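Local structure of AGR_C_4470p (Agrobacterium tumefaciens str. C58, 2HQV) at residues Ala74-Met79 / Gly110-His115; Gly141-Ser146 / Lys168-Gly173; Phe149-Ala152 / Ala156-Lys159. The protein is of unknown function but belongs to the ChuX/HutX haem-utilisation family and so may take part in binding or handling haem. All coordinates share one frame; numbering follows the deposited sequence.

Contact 1 (Ala74-Met79 / Gly110-His115); sequences AIWNEM and GWFNIH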
ATOM      1  N   ALA A  74      13.851   9.231  15.384  1.00 29.80           N
ATOM      2  CA  ALA A  74      14.393   8.492  16.522  1.00 31.06           C
ATOM      3  C   ALA A  74      13.839   7.072  16.564  1.00 30.74           C
ATOM      4  O   ALA A  74      14.570   6.107  16.816  1.00 28.54           O
ATOM      5  CB  ALA A  74      14.063   9.213  17.828  1.00 32.89           C
ATOM      6  N   ILE A  75      12.541   6.948  16.315  1.00 30.13           N
ATOM      7  CA  ILE A  75      11.896   5.645  16.339  1.00 31.25           C
ATOM      8  C   ILE A  75      12.367   4.768  15.185  1.00 31.18           C
ATOM      9  O   ILE A  75      12.638   3.578  15.375  1.00 29.66           O
ATOM     10  CB  ILE A  75      10.357   5.807  16.343  1.00 29.93           C
ATOM     11  CG1 ILE A  75       9.932   6.425  17.685  1.00 32.07           C
ATOM     12  CG2 ILE A  75       9.670   4.456  16.122  1.00 28.93           C
ATOM     13  CD1 ILE A  75       8.454   6.810  17.784  1.00 34.06           C
ATOM     14  N   TRP A  76      12.481   5.348  13.995  1.00 31.00           N
ATOM     15  CA  TRP A  76      12.953   4.589  12.843  1.00 33.02           C
ATOM     16  C   TRP A  76      14.378   4.093  13.106  1.00 33.30           C
ATOM     17  O   TRP A  76      14.690   2.930  12.870  1.00 31.86           O
ATOM     18  CB  TRP A  76      12.927   5.460  11.585  1.00 32.77           C
ATOM     19  CG  TRP A  76      13.280   4.721  10.348  1.00 34.05           C
ATOM     20  CD1 TRP A  76      14.524   4.584   9.799  1.00 34.64           C
ATOM     21  CD2 TRP A  76      12.386   3.983   9.503  1.00 35.17           C
ATOM     22  NE1 TRP A  76      14.458   3.808   8.669  1.00 35.30           N
ATOM     23  CE2 TRP A  76      13.161   3.420   8.465  1.00 35.44           C
ATOM     24  CE3 TRP A  76      11.005   3.735   9.529  1.00 34.98           C
ATOM     25  CZ2 TRP A  76      12.600   2.632   7.448  1.00 33.47           C
ATOM     26  CZ3 TRP A  76      10.444   2.948   8.519  1.00 33.14           C
ATOM     27  CH2 TRP A  76      11.247   2.403   7.496  1.00 35.29           C
ATOM     28  N   ASN A  77      15.243   4.979  13.592  1.00 33.81           N
ATOM     29  CA  ASN A  77      16.628   4.603  13.880  1.00 37.26           C
ATOM     30  C   ASN A  77      16.650   3.482  14.918  1.00 35.47           C
ATOM     31  O   ASN A  77      17.419   2.524  14.811  1.00 33.21           O
ATOM     32  CB  ASN A  77      17.416   5.806  14.411  1.00 40.59           C
ATOM     33  CG  ASN A  77      18.821   5.430  14.850  1.00 47.51           C
ATOM     34  OD1 ASN A  77      19.641   5.001  14.037  1.00 50.93           O
ATOM     35  ND2 ASN A  77      19.103   5.580  16.144  1.00 49.91           N
ATOM     36  N   GLU A  78      15.794   3.615  15.920  1.00 33.52           N
ATOM     37  CA  GLU A  78      15.683   2.628  16.982  1.00 35.23           C
ATOM     38  C   GLU A  78      15.319   1.261  16.393  1.00 33.45           C
ATOM     39  O   GLU A  78      15.989   0.254  16.652  1.00 31.50           O
ATOM     40  CB  GLU A  78      14.602   3.071  17.974  1.00 39.47           C
ATOM     41  CG  GLU A  78      14.628   2.357  19.300  1.00 48.03           C
ATOM     42  CD  GLU A  78      15.814   2.772  20.149  1.00 49.59           C
ATOM     43  OE1 GLU A  78      15.819   3.916  20.655  1.00 53.09           O
ATOM     44  OE2 GLU A  78      16.743   1.957  20.300  1.00 49.05           O
HETATM   45  N   MSE A  79      14.265   1.230  15.587  1.00 29.40           N
HETATM   46  CA  MSE A  79      13.817  -0.028  14.993  1.00 31.01           C
HETATM   47  C   MSE A  79      14.833  -0.655  14.040  1.00 30.35           C
HETATM   48  O   MSE A  79      14.848  -1.870  13.862  1.00 26.83           O
HETATM   49  CB  MSE A  79      12.479   0.175  14.280  1.00 28.72           C
HETATM   50  CG  MSE A  79      11.361   0.621  15.217  1.00 30.76           C
HETATM   51 SE   MSE A  79       9.631   0.657  14.332  1.00 38.02          SE
HETATM   52  CE  MSE A  79       9.987   2.042  13.013  1.00 31.05           C
ATOM     53  N   GLY A 110       9.538  16.505   2.507  1.00 32.70           N
ATOM     54  CA  GLY A 110       8.503  15.744   3.184  1.00 34.61           C
ATOM     55  C   GLY A 110       8.536  14.237   3.024  1.00 33.30           C
ATOM     56  O   GLY A 110       7.772  13.533   3.687  1.00 34.17           O
ATOM     57  N   TRP A 111       9.404  13.742   2.152  1.00 31.62           N
ATOM     58  CA  TRP A 111       9.513  12.308   1.929  1.00 31.91           C
ATOM     59  C   TRP A 111      10.803  11.726   2.490  1.00 32.05           C
ATOM     60  O   TRP A 111      11.891  12.322   2.390  1.00 29.15           O
ATOM     61  CB  TRP A 111       9.413  11.973   0.438  1.00 33.04           C
ATOM     62  CG  TRP A 111       8.041  12.187  -0.152  1.00 35.39           C
ATOM     63  CD1 TRP A 111       7.509  13.369  -0.604  1.00 36.24           C
ATOM     64  CD2 TRP A 111       7.030  11.189  -0.356  1.00 35.02           C
ATOM     65  NE1 TRP A 111       6.232  13.161  -1.082  1.00 34.94           N
ATOM     66  CE2 TRP A 111       5.913  11.836  -0.941  1.00 35.09           C
ATOM     67  CE3 TRP A 111       6.960   9.812  -0.107  1.00 35.85           C
ATOM     68  CZ2 TRP A 111       4.740  11.148  -1.279  1.00 37.15           C
ATOM     69  CZ3 TRP A 111       5.792   9.127  -0.446  1.00 37.05           C
ATOM     70  CH2 TRP A 111       4.698   9.799  -1.026  1.00 34.54           C
ATOM     71  N   PHE A 112      10.646  10.552   3.085  1.00 30.53           N
ATOM     72  CA  PHE A 112      11.721   9.795   3.694  1.00 32.09           C
ATOM     73  C   PHE A 112      11.971   8.653   2.714  1.00 32.68           C
ATOM     74  O   PHE A 112      11.181   7.708   2.612  1.00 29.69           O
ATOM     75  CB  PHE A 112      11.247   9.281   5.061  1.00 31.42           C
ATOM     76  CG  PHE A 112      12.336   8.711   5.919  1.00 34.56           C
ATOM     77  CD1 PHE A 112      13.349   9.526   6.416  1.00 35.82           C
ATOM     78  CD2 PHE A 112      12.333   7.360   6.263  1.00 34.86           C
ATOM     79  CE1 PHE A 112      14.339   9.008   7.240  1.00 37.47           C
ATOM     80  CE2 PHE A 112      13.318   6.826   7.088  1.00 35.17           C
ATOM     81  CZ  PHE A 112      14.326   7.650   7.580  1.00 37.82           C
ATOM     82  N   ASN A 113      13.070   8.768   1.979  1.00 32.16           N
ATOM     83  CA  ASN A 113      13.446   7.794   0.973  1.00 33.56           C
ATOM     84  C   ASN A 113      14.342   6.713   1.568  1.00 35.39           C
ATOM     85  O   ASN A 113      15.492   6.960   1.938  1.00 32.49           O
ATOM     86  CB  ASN A 113      14.128   8.536  -0.174  1.00 36.61           C
ATOM     87  CG  ASN A 113      13.313   9.740  -0.636  1.00 37.85           C
ATOM     88  OD1 ASN A 113      13.842  10.836  -0.815  1.00 40.31           O
ATOM     89  ND2 ASN A 113      12.014   9.534  -0.825  1.00 36.71           N
ATOM     90  N   ILE A 114      13.791   5.507   1.656  1.00 34.72           N
ATOM     91  CA  ILE A 114      14.501   4.377   2.239  1.00 38.69           C
ATOM     92  C   ILE A 114      15.010   3.365   1.224  1.00 41.17           C
ATOM     93  O   ILE A 114      14.240   2.796   0.448  1.00 40.38           O
ATOM     94  CB  ILE A 114      13.607   3.637   3.251  1.00 37.65           C
ATOM     95  CG1 ILE A 114      12.255   3.301   2.606  1.00 35.23           C
ATOM     96  CG2 ILE A 114      13.429   4.488   4.503  1.00 38.92           C
ATOM     97  CD1 ILE A 114      11.349   2.444   3.482  1.00 35.52           C
ATOM     98  N   HIS A 115      16.319   3.143   1.247  1.00 45.73           N
ATOM     99  CA  HIS A 115      16.967   2.198   0.348  1.00 48.82           C
ATOM    100  C   HIS A 115      18.231   1.667   1.017  1.00 50.33           C
ATOM    101  O   HIS A 115      19.043   2.434   1.539  1.00 49.22           O
ATOM    102  CB  HIS A 115      17.329   2.875  -0.977  1.00 51.82           C
ATOM    103  CG  HIS A 115      16.146   3.349  -1.764  1.00 55.33           C
ATOM    104  ND1 HIS A 115      15.187   2.490  -2.260  1.00 56.60           N
ATOM    105  CD2 HIS A 115      15.771   4.593  -2.149  1.00 57.07           C
ATOM    106  CE1 HIS A 115      14.273   3.185  -2.917  1.00 56.44           C
ATOM    107  NE2 HIS A 115      14.605   4.463  -2.864  1.00 56.93           N
TER
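Trp76 of helix 72-79 meets Phe112 and Ile114 of strand 111-114, packing a helix against the small three-stranded antiparallel sheet of this ChuX/HutX-type fold. The aromatic interaction is a T-shaped pair. Phe112 presents the edge carrying CE2 and CZ to one face of the indole, above its five-membered ring, with centroids 4.8 Å apart and planes at 79°. Its CE2 stands 3.5 Å above the indole plane, displaced toward the rim, and comes within 3.6 Å of Trp76 NE1. Seen from the phenyl ring, that nitrogen lies at the edge and in its plane. Trp76 CB points toward the strand, and chi1 of -175°, with CG opposite the backbone N, carries the indole out to it.

The aliphatic part of the contact is made at the benzene end of the indole. Ile114 and Trp76 run roughly at right angles to each other; Ile114 CG2 comes in obliquely near CZ2, with CD1 of the same residue beside CH2. Phe112 and Ile114, two residues apart on the strand, therefore divide the indole between them, one at the pyrrole and the other at the benzene part.

Polar support comes from outside the two segments. The indole N-H is hydrogen-bonded to the carbonyl oxygen of Pro103, which satisfies the one polar atom of this buried side chain and probably helps to set the ring's rotation. Phe72 adds a second edge-to-face partner for Phe112, and Ile124 of the neighbouring strand touches both Trp76 and Ile114. Ile114 CG2 lies 3.6 Å from Trp76 CZ2, while Ile114 CD1 sits 4.0 Å from Trp76 CH2.

Contact 2 (Gly141-Ser146 / Lys168-Gly173); sequences GRRSCS and KELLAG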
ATOM      1  N   GLY A 141      -6.619 -14.584  19.910  1.00 38.66           N
ATOM      2  CA  GLY A 141      -5.965 -15.453  20.873  1.00 32.19           C
ATOM      3  C   GLY A 141      -4.537 -15.101  21.312  1.00 46.45           C
ATOM      4  O   GLY A 141      -4.201 -15.260  22.493  1.00 45.95           O
ATOM      5  N   ARG A 142      -3.674 -14.657  20.396  1.00 43.46           N
ATOM      6  CA  ARG A 142      -2.297 -14.303  20.789  1.00 46.70           C
ATOM      7  C   ARG A 142      -1.832 -12.843  20.753  1.00 48.12           C
ATOM      8  O   ARG A 142      -2.271 -12.034  19.943  1.00 46.29           O
ATOM      9  CB  ARG A 142      -1.272 -15.162  20.009  1.00 51.54           C
ATOM     10  N   ARG A 143      -0.902 -12.539  21.649  1.00 44.43           N
ATOM     11  CA  ARG A 143      -0.327 -11.206  21.731  1.00 41.63           C
ATOM     12  C   ARG A 143       0.327 -10.792  20.411  1.00 39.80           C
ATOM     13  O   ARG A 143       1.037 -11.570  19.781  1.00 39.84           O
ATOM     14  CB  ARG A 143       0.712 -11.159  22.845  1.00 40.06           C
ATOM     15  CG  ARG A 143       1.077  -9.756  23.264  1.00 38.98           C
ATOM     16  CD  ARG A 143       2.333  -9.761  24.093  1.00 35.81           C
ATOM     17  NE  ARG A 143       2.772  -8.417  24.431  1.00 33.31           N
ATOM     18  CZ  ARG A 143       3.946  -8.152  25.001  1.00 33.35           C
ATOM     19  NH1 ARG A 143       4.802  -9.133  25.295  1.00 28.96           N
ATOM     20  NH2 ARG A 143       4.275  -6.909  25.290  1.00 27.79           N
ATOM     21  N   SER A 144       0.074  -9.552  20.014  1.00 39.03           N
ATOM     22  CA  SER A 144       0.621  -8.983  18.795  1.00 36.27           C
ATOM     23  C   SER A 144       1.217  -7.615  19.141  1.00 34.64           C
ATOM     24  O   SER A 144       0.584  -6.799  19.819  1.00 32.28           O
ATOM     25  CB  SER A 144      -0.500  -8.821  17.761  1.00 38.54           C
ATOM     26  OG  SER A 144      -0.109  -8.020  16.660  1.00 34.36           O
ATOM     27  N   CYS A 145       2.441  -7.373  18.691  1.00 31.93           N
ATOM     28  CA  CYS A 145       3.109  -6.103  18.951  1.00 29.62           C
ATOM     29  C   CYS A 145       3.537  -5.441  17.644  1.00 28.85           C
ATOM     30  O   CYS A 145       4.242  -6.038  16.839  1.00 26.09           O
ATOM     31  CB  CYS A 145       4.326  -6.330  19.847  1.00 29.46           C
ATOM     32  SG  CYS A 145       3.924  -6.975  21.500  1.00 26.31           S
ATOM     33  N   SER A 146       3.118  -4.197  17.444  1.00 27.46           N
ATOM     34  CA  SER A 146       3.460  -3.484  16.217  1.00 28.53           C
ATOM     35  C   SER A 146       3.550  -1.981  16.446  1.00 28.37           C
ATOM     36  O   SER A 146       3.079  -1.456  17.462  1.00 27.12           O
ATOM     37  CB  SER A 146       2.416  -3.789  15.133  1.00 26.52           C
ATOM     38  OG  SER A 146       1.103  -3.515  15.601  1.00 27.27           O
ATOM     39  N   LYS A 168       6.615 -20.131  17.020  1.00 61.75           N
ATOM     40  CA  LYS A 168       5.497 -19.203  16.853  1.00 60.13           C
ATOM     41  C   LYS A 168       5.359 -18.119  17.926  1.00 58.90           C
ATOM     42  O   LYS A 168       4.366 -17.388  17.945  1.00 58.72           O
ATOM     43  CB  LYS A 168       4.187 -19.990  16.738  1.00 60.92           C
ATOM     44  N   GLU A 169       6.342 -18.010  18.814  1.00 56.28           N
ATOM     45  CA  GLU A 169       6.292 -16.997  19.863  1.00 53.02           C
ATOM     46  C   GLU A 169       7.052 -15.741  19.439  1.00 48.94           C
ATOM     47  O   GLU A 169       7.994 -15.812  18.654  1.00 45.11           O
ATOM     48  CB  GLU A 169       6.867 -17.549  21.174  1.00 56.25           C
ATOM     49  CG  GLU A 169       8.185 -18.295  21.035  1.00 61.75           C
ATOM     50  CD  GLU A 169       8.858 -18.558  22.376  1.00 64.29           C
ATOM     51  OE1 GLU A 169       9.800 -19.382  22.427  1.00 65.55           O
ATOM     52  OE2 GLU A 169       8.455 -17.932  23.378  1.00 66.29           O
ATOM     53  N   LEU A 170       6.630 -14.590  19.950  1.00 44.86           N
ATOM     54  CA  LEU A 170       7.278 -13.327  19.611  1.00 42.34           C
ATOM     55  C   LEU A 170       8.776 -13.434  19.889  1.00 40.00           C
ATOM     56  O   LEU A 170       9.179 -13.884  20.957  1.00 39.49           O
ATOM     57  CB  LEU A 170       6.665 -12.187  20.434  1.00 42.31           C
ATOM     58  CG  LEU A 170       5.198 -11.844  20.154  1.00 41.37           C
ATOM     59  CD1 LEU A 170       4.658 -10.913  21.227  1.00 40.98           C
ATOM     60  CD2 LEU A 170       5.085 -11.203  18.791  1.00 41.32           C
ATOM     61  N   LEU A 171       9.597 -13.042  18.922  1.00 39.26           N
ATOM     62  CA  LEU A 171      11.045 -13.106  19.097  1.00 37.69           C
ATOM     63  C   LEU A 171      11.462 -12.349  20.357  1.00 36.05           C
ATOM     64  O   LEU A 171      11.233 -11.144  20.485  1.00 33.24           O
ATOM     65  CB  LEU A 171      11.755 -12.545  17.856  1.00 37.99           C
ATOM     66  CG  LEU A 171      11.697 -13.477  16.637  1.00 42.83           C
ATOM     67  CD1 LEU A 171      12.137 -12.739  15.378  1.00 43.42           C
ATOM     68  CD2 LEU A 171      12.591 -14.690  16.892  1.00 43.40           C
ATOM     69  N   ALA A 172      12.078 -13.074  21.286  1.00 35.68           N
ATOM     70  CA  ALA A 172      12.510 -12.527  22.571  1.00 34.75           C
ATOM     71  C   ALA A 172      13.277 -11.209  22.532  1.00 34.13           C
ATOM     72  O   ALA A 172      12.826 -10.208  23.089  1.00 32.70           O
ATOM     73  CB  ALA A 172      13.328 -13.578  23.321  1.00 37.33           C
ATOM     74  N   GLY A 173      14.443 -11.208  21.893  1.00 34.57           N
ATOM     75  CA  GLY A 173      15.245  -9.998  21.829  1.00 34.74           C
ATOM     76  C   GLY A 173      14.533  -8.797  21.231  1.00 33.45           C
ATOM     77  O   GLY A 173      14.618  -7.680  21.750  1.00 32.43           O
TER
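The Arg143 guanidinium and Leu170 meet across the contact, Leu170 CD1 coming to the group obliquely. Over one face of the guanidinium lies the sulfur of Cys145, two residues further along the same strand: SG stands 3.3 Å above the plane, displaced toward the rim. Salt bridges run from Arg143 NH2 to Asp136 OD2 and to Glu179 OE2, and these two carboxylates probably stabilise the positive charge and limit rotation of the group.

Leu170 supplies the apolar side of the contact through one methyl. Its CD1 lies 3.9 Å from Arg143 CD and 4.0 Å from Cys145 SG, and so bridges the arginine's methylene chain and the thiol. The arginine chain runs straight from CG to NE, and the leucine meets it at about a right angle. Torsions set up this meeting: Arg143 CG is anti to its backbone N (chi1 -164°), whereas Cys145 SG lies beside its own N (chi1 -63°), bringing the sulfur to the face of the guanidinium.

The isobutyl group also rests against the strand backbone, with Leu170 CD1 4.0 Å from Arg143 O. No hydrogen bond joins the two segments directly. That carbonyl oxygen instead accepts one from Arg164 NH2, while Arg164 NH1 binds Lys168 O, so a single guanidinium ties the backbones of both segments together.

Leu170 belongs to the loop just ahead of helix 172-185, with Leu171 at the N-cap position. Leu175 of that helix touches Arg143, Cys145 and Leu170, and Phe178 adds to the packing on Cys145. The contact thus seats the beginning of the C-terminal helix on strand 142-151, which is flanked in the six-stranded antiparallel sheet by strands 129-139 and 156-161.

Contact 3 (Phe149-Ala152 / Ala156-Lys159); sequences FMNA and AMFK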
ATOM      1  N   PHE A 149       2.503   3.932  12.181  1.00 26.32           N
ATOM      2  CA  PHE A 149       2.792   5.317  11.845  1.00 29.14           C
ATOM      3  C   PHE A 149       1.464   5.841  11.293  1.00 31.05           C
ATOM      4  O   PHE A 149       1.023   5.432  10.222  1.00 31.14           O
ATOM      5  CB  PHE A 149       3.919   5.398  10.814  1.00 26.84           C
ATOM      6  CG  PHE A 149       5.279   5.142  11.403  1.00 28.22           C
ATOM      7  CD1 PHE A 149       5.583   3.902  11.957  1.00 28.03           C
ATOM      8  CD2 PHE A 149       6.230   6.158  11.467  1.00 27.46           C
ATOM      9  CE1 PHE A 149       6.814   3.670  12.573  1.00 29.09           C
ATOM     10  CE2 PHE A 149       7.467   5.941  12.082  1.00 28.84           C
ATOM     11  CZ  PHE A 149       7.759   4.693  12.637  1.00 29.46           C
HETATM   12  N   MSE A 150       0.816   6.715  12.061  1.00 32.30           N
HETATM   13  CA  MSE A 150      -0.491   7.269  11.693  1.00 31.92           C
HETATM   14  C   MSE A 150      -0.428   8.549  10.866  1.00 32.32           C
HETATM   15  O   MSE A 150       0.493   9.351  11.018  1.00 30.02           O
HETATM   16  CB  MSE A 150      -1.306   7.583  12.952  1.00 32.94           C
HETATM   17  CG  MSE A 150      -1.269   6.527  14.045  1.00 35.29           C
HETATM   18 SE   MSE A 150      -2.011   4.851  13.473  1.00 40.36          SE
HETATM   19  CE  MSE A 150      -3.817   5.422  12.997  1.00 37.36           C
ATOM     20  N   ASN A 151      -1.421   8.739  10.001  1.00 33.81           N
ATOM     21  CA  ASN A 151      -1.495   9.953   9.195  1.00 36.78           C
ATOM     22  C   ASN A 151      -2.489  10.905   9.872  1.00 39.02           C
ATOM     23  O   ASN A 151      -3.067  10.574  10.909  1.00 37.54           O
ATOM     24  CB  ASN A 151      -1.945   9.650   7.759  1.00 35.38           C
ATOM     25  CG  ASN A 151      -3.273   8.912   7.697  1.00 38.65           C
ATOM     26  OD1 ASN A 151      -4.200   9.208   8.448  1.00 37.07           O
ATOM     27  ND2 ASN A 151      -3.373   7.955   6.781  1.00 36.21           N
ATOM     28  N   ALA A 152      -2.688  12.082   9.289  1.00 39.82           N
ATOM     29  CA  ALA A 152      -3.599  13.068   9.861  1.00 42.86           C
ATOM     30  C   ALA A 152      -5.054  12.609   9.850  1.00 42.91           C
ATOM     31  O   ALA A 152      -5.871  13.109  10.622  1.00 44.46           O
ATOM     32  CB  ALA A 152      -3.460  14.404   9.122  1.00 42.90           C
ATOM     33  N   ALA A 156      -3.522   4.125   9.452  1.00 31.63           N
ATOM     34  CA  ALA A 156      -2.117   3.732   9.517  1.00 30.36           C
ATOM     35  C   ALA A 156      -1.475   3.874   8.139  1.00 29.20           C
ATOM     36  O   ALA A 156      -2.003   3.364   7.152  1.00 26.85           O
ATOM     37  CB  ALA A 156      -1.998   2.297   9.990  1.00 32.34           C
HETATM   38  N   MSE A 157      -0.349   4.581   8.082  1.00 26.33           N
HETATM   39  CA  MSE A 157       0.389   4.769   6.836  1.00 24.76           C
HETATM   40  C   MSE A 157       1.025   3.414   6.509  1.00 25.77           C
HETATM   41  O   MSE A 157       1.012   2.948   5.369  1.00 23.50           O
HETATM   42  CB  MSE A 157       1.474   5.830   7.039  1.00 27.61           C
HETATM   43  CG  MSE A 157       0.929   7.213   7.365  1.00 30.83           C
HETATM   44 SE   MSE A 157       2.354   8.420   7.896  1.00 44.17          SE
HETATM   45  CE  MSE A 157       3.342   8.486   6.243  1.00 31.87           C
ATOM     46  N   PHE A 158       1.569   2.784   7.543  1.00 26.13           N
ATOM     47  CA  PHE A 158       2.182   1.466   7.435  1.00 26.72           C
ATOM     48  C   PHE A 158       2.376   0.989   8.862  1.00 26.87           C
ATOM     49  O   PHE A 158       2.233   1.776   9.804  1.00 26.15           O
ATOM     50  CB  PHE A 158       3.520   1.528   6.682  1.00 25.32           C
ATOM     51  CG  PHE A 158       4.580   2.340   7.373  1.00 24.29           C
ATOM     52  CD1 PHE A 158       5.478   1.740   8.251  1.00 25.34           C
ATOM     53  CD2 PHE A 158       4.672   3.711   7.153  1.00 23.33           C
ATOM     54  CE1 PHE A 158       6.462   2.503   8.904  1.00 24.81           C
ATOM     55  CE2 PHE A 158       5.642   4.477   7.795  1.00 24.94           C
ATOM     56  CZ  PHE A 158       6.537   3.872   8.672  1.00 26.45           C
ATOM     57  N   LYS A 159       2.694  -0.293   9.021  1.00 25.98           N
ATOM     58  CA  LYS A 159       2.875  -0.878  10.347  1.00 27.41           C
ATOM     59  C   LYS A 159       4.128  -1.746  10.389  1.00 27.68           C
ATOM     60  O   LYS A 159       4.430  -2.442   9.435  1.00 26.50           O
ATOM     61  CB  LYS A 159       1.671  -1.763  10.695  1.00 27.24           C
ATOM     62  CG  LYS A 159       0.323  -1.070  10.637  1.00 29.25           C
ATOM     63  CD  LYS A 159      -0.833  -2.069  10.743  1.00 31.70           C
ATOM     64  CE  LYS A 159      -2.184  -1.351  10.636  1.00 31.23           C
ATOM     65  NZ  LYS A 159      -3.349  -2.284  10.717  1.00 32.25           N
TER
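Phe149 O accepts a hydrogen bond from Met157 N at 2.7 Å. Phe149 N is also bonded to Phe158 O, but at 3.2 Å this bond is long, and the pairing there is loose. The register rests instead on Met150 and Ala156, an antiparallel non-hydrogen-bonded pair with 4.5 Å between Met150 CA and Ala156 CA; beyond it the chain turns a corner at Met157.

Outward from the backbone, the two phenylalanine rings form an offset stack, centroids 4.5 Å apart and planes at 18°. Phe158 CZ lies over one face of the Phe149 ring, only 3.3 Å from Phe149 CG, so the packing is close. Phe158 returns the contact with its own face, over which Phe149 CB makes a CH-pi interaction. In Phe158, chi1 of 64° sets CG between backbone N and carbonyl carbon, swinging the ring over its partner.

Met157, a selenomethionine, reaches across to the first strand: its CG is 3.8 Å from Asn151 CB, its SE the same distance from Met150 O. Met150, also selenomethionine and bent at chi2 and chi3, curls its methyl CE to 3.8 Å from Ala156 N.

Asn151 OD1 binds Gly155 N within the turn, while its ND2 is hydrogen-bonded to OD2 of Asp93 of the second subunit. These features mark the closed end of an antiparallel beta hairpin, here formed by strands 142-151 and 156-161.

How the contacts relate
Along the chain, contact 1 closes before the other two open, and contact 3 then falls within the span bracketed by contact 2. Contacts 2 and 3 share strand 142-151, one toward its beginning and the other at its far end, with centres about 21 Å apart. Contacts 1 and 3 are closer, about 13 Å between centres, and touch: Met79 and Ile75 pack on Phe149, and Trp76 packs on Phe158. Helix 72-79 therefore lies between the small sheet and the hairpin of the large one, so that the apolar side chains of contacts 1 and 3 pack together. Contact 2, about 23 Å from contact 1 (centre to centre), joins the start of the C-terminal helix to the same large sheet, whereas contacts 1 and 3 both reach the second subunit.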